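Local coordinates for protein glutathione transferase o1 (Bombyx mori, PDB 3RBT) that belongs to the Omega class of glutathione transferases, a family assigned glutathione transfer and dehydroascorbate reduction, though its own activity is apparently impaired, at residues Thr164-Gly169 with Met174-Val179. Residues are numbered along the deposited sequence; the frame is centred on the assembly and turned at random.
Sequences TNYFGG and MLDYMV
Asp-176, in the first turn of helix 174-186, reaches into the loop at Phe-167 and Gly-168, the middle residues of a type I turn from Tyr-166 to Gly-169. Its CB bond already heads for the loop, and with CG anti to the carbonyl carbon (chi1 -59°) the carboxylate faces the turn, CG standing 3.6 Å from Phe-167 N. There the branches part. OD1 takes the N-H of Phe-167, N to OD1 3.0 Å. Asp-176 OD2 takes that of Gly-168 N at 2.8 Å; both use syn lone pairs, and both bonds are bent, the second to 137°. OD1 also lies in the plane of the Phe-167 ring, 3.4 Å from edge atom CD1, and as near to Tyr-166 CB. Each oxygen has a further partner: Trp-210 NE1 for OD1, Gly-173 N for OD2. The latter is one half of a capping box, Asp-176 at N3 accepting from the N-cap; the Ser or Thr usual there in GSTs would add the reciprocal bond, which a glycine cannot make. Next to the carboxylate, Leu-175 CD2 lies 3.7 Å from Phe-167 CD2, while Trp-210 meets the same ring edge-to-face. With an alanine here, the N-H groups of Phe-167, Gly-168, Gly-173 and the Trp-210 indole would probably lose their shared acceptor, and the turn its tie to the helix. Four N-H donors around one buried carboxylate probably favour its charged form.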
loop_
_atom_site.group_PDB
_atom_site.type_symbol
_atom_site.label_atom_id
_atom_site.label_comp_id
_atom_site.label_asym_id
_atom_site.label_seq_id
_atom_site.Cartn_x
_atom_site.Cartn_y
_atom_site.Cartn_z
ATOM N N THR A 164 -16.958 -16.445 10.351
ATOM C CA THR A 164 -16.587 -16.105 11.716
ATOM C C THR A 164 -17.288 -14.817 12.137
ATOM O O THR A 164 -17.776 -14.067 11.289
ATOM C CB THR A 164 -15.056 -15.926 11.865
ATOM O OG1 THR A 164 -14.576 -15.027 10.855
ATOM C CG2 THR A 164 -14.327 -17.263 11.732
ATOM N N ASN A 165 -17.328 -14.562 13.447
ATOM C CA ASN A 165 -17.887 -13.319 13.980
ATOM C C ASN A 165 -17.167 -12.062 13.485
ATOM O O ASN A 165 -17.785 -11.013 13.310
ATOM C CB ASN A 165 -17.937 -13.358 15.510
ATOM C CG ASN A 165 -18.907 -14.412 16.030
ATOM O OD1 ASN A 165 -19.786 -14.875 15.298
ATOM N ND2 ASN A 165 -18.749 -14.800 17.293
ATOM N N TYR A 166 -15.862 -12.177 13.255
ATOM C CA TYR A 166 -15.069 -11.063 12.757
ATOM C C TYR A 166 -14.218 -11.503 11.583
ATOM O O TYR A 166 -14.025 -12.695 11.366
ATOM C CB TYR A 166 -14.151 -10.520 13.849
ATOM C CG TYR A 166 -14.808 -10.234 15.179
ATOM C CD1 TYR A 166 -15.268 -8.951 15.487
ATOM C CD2 TYR A 166 -14.932 -11.233 16.148
ATOM C CE1 TYR A 166 -15.865 -8.677 16.716
ATOM C CE2 TYR A 166 -15.527 -10.968 17.380
ATOM C CZ TYR A 166 -15.988 -9.690 17.655
ATOM O OH TYR A 166 -16.560 -9.418 18.876
ATOM N N PHE A 167 -13.668 -10.530 10.856
ATOM C CA PHE A 167 -12.725 -10.818 9.780
ATOM C C PHE A 167 -11.477 -11.526 10.315
ATOM O O PHE A 167 -10.899 -12.376 9.633
ATOM C CB PHE A 167 -12.385 -9.537 9.000
ATOM C CG PHE A 167 -13.538 -9.017 8.188
ATOM C CD1 PHE A 167 -14.401 -8.060 8.710
ATOM C CD2 PHE A 167 -13.789 -9.525 6.914
ATOM C CE1 PHE A 167 -15.491 -7.597 7.962
ATOM C CE2 PHE A 167 -14.874 -9.079 6.161
ATOM C CZ PHE A 167 -15.727 -8.110 6.688
ATOM N N GLY A 168 -11.098 -11.198 11.550
ATOM C CA GLY A 168 -9.964 -11.839 12.223
ATOM C C GLY A 168 -10.229 -13.214 12.819
ATOM O O GLY A 168 -9.312 -13.863 13.318
ATOM N N GLY A 169 -11.475 -13.676 12.761
ATOM C CA GLY A 169 -11.835 -14.959 13.354
ATOM C C GLY A 169 -12.790 -14.777 14.509
ATOM O O GLY A 169 -13.749 -14.019 14.402
ATOM N N MET A 174 -6.473 -7.410 12.576
ATOM C CA MET A 174 -6.045 -6.196 11.884
ATOM C C MET A 174 -7.084 -5.629 10.899
ATOM O O MET A 174 -7.338 -4.425 10.892
ATOM C CB MET A 174 -4.717 -6.426 11.150
ATOM C CG MET A 174 -4.151 -5.161 10.503
ATOM S SD MET A 174 -3.726 -3.908 11.744
ATOM C CE MET A 174 -2.050 -4.400 12.171
ATOM N N LEU A 175 -7.667 -6.480 10.060
ATOM C CA LEU A 175 -8.659 -6.000 9.087
ATOM C C LEU A 175 -9.864 -5.319 9.778
ATOM O O LEU A 175 -10.252 -4.209 9.402
ATOM C CB LEU A 175 -9.106 -7.124 8.141
ATOM C CG LEU A 175 -10.100 -6.757 7.029
ATOM C CD1 LEU A 175 -9.543 -5.653 6.089
ATOM C CD2 LEU A 175 -10.514 -7.990 6.232
ATOM N N ASP A 176 -10.422 -5.964 10.800
ATOM C CA ASP A 176 -11.505 -5.366 11.586
ATOM C C ASP A 176 -11.225 -3.928 12.043
ATOM O O ASP A 176 -12.039 -3.039 11.816
ATOM C CB ASP A 176 -11.833 -6.250 12.786
ATOM C CG ASP A 176 -12.256 -7.633 12.369
ATOM O OD1 ASP A 176 -13.438 -7.817 11.993
ATOM O OD2 ASP A 176 -11.393 -8.535 12.401
ATOM N N TYR A 177 -10.077 -3.703 12.675
ATOM C CA TYR A 177 -9.746 -2.374 13.186
ATOM C C TYR A 177 -9.364 -1.374 12.082
ATOM O O TYR A 177 -9.649 -0.183 12.214
ATOM C CB TYR A 177 -8.641 -2.444 14.244
ATOM C CG TYR A 177 -9.048 -3.132 15.540
ATOM C CD1 TYR A 177 -8.362 -4.253 16.004
ATOM C CD2 TYR A 177 -10.107 -2.648 16.305
ATOM C CE1 TYR A 177 -8.726 -4.874 17.195
ATOM C CE2 TYR A 177 -10.472 -3.263 17.494
ATOM C CZ TYR A 177 -9.786 -4.376 17.928
ATOM O OH TYR A 177 -10.160 -4.984 19.109
ATOM N N MET A 178 -8.721 -1.855 11.014
ATOM C CA MET A 178 -8.354 -0.996 9.878
ATOM C C MET A 178 -9.586 -0.378 9.218
ATOM O O MET A 178 -9.558 0.760 8.764
ATOM C CB MET A 178 -7.556 -1.779 8.820
ATOM C CG MET A 178 -6.102 -2.132 9.210
ATOM S SD MET A 178 -5.145 -0.770 9.903
ATOM C CE MET A 178 -4.519 0.017 8.440
ATOM N N VAL A 179 -10.662 -1.148 9.188
ATOM C CA VAL A 179 -11.883 -0.819 8.478
ATOM C C VAL A 179 -12.873 -0.034 9.361
ATOM O O VAL A 179 -13.662 0.787 8.859
ATOM C CB VAL A 179 -12.489 -2.157 7.950
ATOM C CG1 VAL A 179 -13.958 -2.239 8.104
ATOM C CG2 VAL A 179 -12.019 -2.441 6.513
#